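Peptide/nickel transport system substrate-binding protein (Listeria monocytogenes serotype 1/2a, PDB 5KZT) probably captures oligopeptides outside the cell, here crystallised with a bound peptide, and hands them on for uptake as the binding protein of a peptide transporter. Local coordinates at residues A[51-54]-A[58-61]. Numbering follows the deposited sequence.
Sequences ALDK and PAIA
Ala51 and Ala59 face each other as an antiparallel hydrogen-bonded pair, joined by two backbone bonds. Ala51 N gives its hydrogen to Ala59 O at 2.9 Å, and Ala59 N returns the bond to Ala51 O at 2.9 Å; both are nearly straight, 160° and 157° at the hydrogen. The two methyl groups project from one face of the pair without touching, CB of Ala51 and CB of Ala59 being 6.4 Å apart. Each meets a loop residue instead: Ala59 CB lies 4.2 Å from Asp53 CB, and Ala51 CB meets Ala61 CB, just past strand 58-60, at 3.9 Å. The other face belongs to Leu52 and Pro58, a non-hydrogen-bonded pair whose CA atoms come within 4.2 Å. Their side chains run side by side in the same direction, the CD1 branch of Leu52 resting 3.9 Å from Pro58 CG. Together the strands 50-52 and 58-60 make a two-stranded beta hairpin near the surface of this family 5 solute-binding protein, illustrating how a very short sheet can set its one cross-strand side-chain contact, Leu52 with Pro58, on a single face. At its closed end Asp53 secures the turn: its chi1 of 72° directs the carboxylate back over the turn, where OD1 takes Ile57 N and, weakly, Asp55 N. Further out, Leu52 O is bonded by Gln511 NE2 while the leucine side chain packs on Asn513 and Phe515. Pro58 leans on Asn158 and Ser159 of helix 157-161, and backbone bonding between Ala61 and Leu49 continues the pairing past the hairpin's open end.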
loop_
_atom_site.group_PDB
_atom_site.type_symbol
_atom_site.label_atom_id
_atom_site.label_comp_id
_atom_site.label_asym_id
_atom_site.label_seq_id
_atom_site.Cartn_x
_atom_site.Cartn_y
_atom_site.Cartn_z
ATOM N N ALA A 51 -15.212 1.735 8.499
ATOM C CA ALA A 51 -14.751 0.763 7.540
ATOM C C ALA A 51 -15.477 1.033 6.215
ATOM O O ALA A 51 -16.652 1.415 6.228
ATOM C CB ALA A 51 -15.027 -0.640 8.066
ATOM N N LEU A 52 -14.784 0.856 5.084
ATOM C CA LEU A 52 -15.388 1.066 3.754
ATOM C C LEU A 52 -16.562 0.130 3.531
ATOM O O LEU A 52 -16.457 -1.062 3.780
ATOM C CB LEU A 52 -14.349 0.876 2.630
ATOM C CG LEU A 52 -13.579 2.155 2.255
ATOM C CD1 LEU A 52 -13.133 2.937 3.469
ATOM C CD2 LEU A 52 -12.418 1.875 1.309
ATOM N N ASP A 53 -17.679 0.702 3.082
ATOM C CA ASP A 53 -18.881 -0.039 2.751
ATOM C C ASP A 53 -18.851 -0.542 1.298
ATOM O O ASP A 53 -17.868 -0.353 0.574
ATOM C CB ASP A 53 -20.143 0.803 3.049
ATOM C CG ASP A 53 -20.356 1.963 2.068
ATOM O OD1 ASP A 53 -19.699 2.020 1.009
ATOM O OD2 ASP A 53 -21.206 2.827 2.372
ATOM N N LYS A 54 -19.938 -1.182 0.880
ATOM C CA LYS A 54 -20.014 -1.779 -0.447
ATOM C C LYS A 54 -19.837 -0.783 -1.601
ATOM O O LYS A 54 -19.455 -1.180 -2.691
ATOM C CB LYS A 54 -21.337 -2.543 -0.616
ATOM C CG LYS A 54 -22.579 -1.665 -0.673
ATOM C CD LYS A 54 -23.771 -2.489 -1.157
ATOM C CE LYS A 54 -24.898 -1.613 -1.658
ATOM N NZ LYS A 54 -25.605 -0.976 -0.525
ATOM N N PRO A 58 -16.432 5.317 3.515
ATOM C CA PRO A 58 -16.301 4.964 4.917
ATOM C C PRO A 58 -17.622 5.083 5.648
ATOM O O PRO A 58 -18.344 6.063 5.479
ATOM C CB PRO A 58 -15.274 5.979 5.457
ATOM C CG PRO A 58 -14.542 6.443 4.238
ATOM C CD PRO A 58 -15.586 6.474 3.173
ATOM N N ALA A 59 -17.937 4.056 6.422
ATOM C CA ALA A 59 -19.161 3.985 7.209
ATOM C C ALA A 59 -18.781 3.630 8.643
ATOM O O ALA A 59 -17.795 2.919 8.885
ATOM C CB ALA A 59 -20.086 2.936 6.629
ATOM N N ILE A 60 -19.570 4.098 9.601
ATOM C CA ILE A 60 -19.275 3.797 10.986
ATOM C C ILE A 60 -19.180 2.285 11.215
ATOM O O ILE A 60 -19.955 1.509 10.648
ATOM C CB ILE A 60 -20.248 4.480 11.985
ATOM C CG1 ILE A 60 -21.700 4.045 11.777
ATOM C CG2 ILE A 60 -20.094 5.984 11.883
ATOM C CD1 ILE A 60 -22.640 4.604 12.824
ATOM N N ALA A 61 -18.162 1.895 11.980
ATOM C CA ALA A 61 -17.881 0.502 12.330
ATOM C C ALA A 61 -17.712 0.418 13.849
ATOM O O ALA A 61 -18.666 0.062 14.532
ATOM C CB ALA A 61 -16.656 -0.002 11.593
#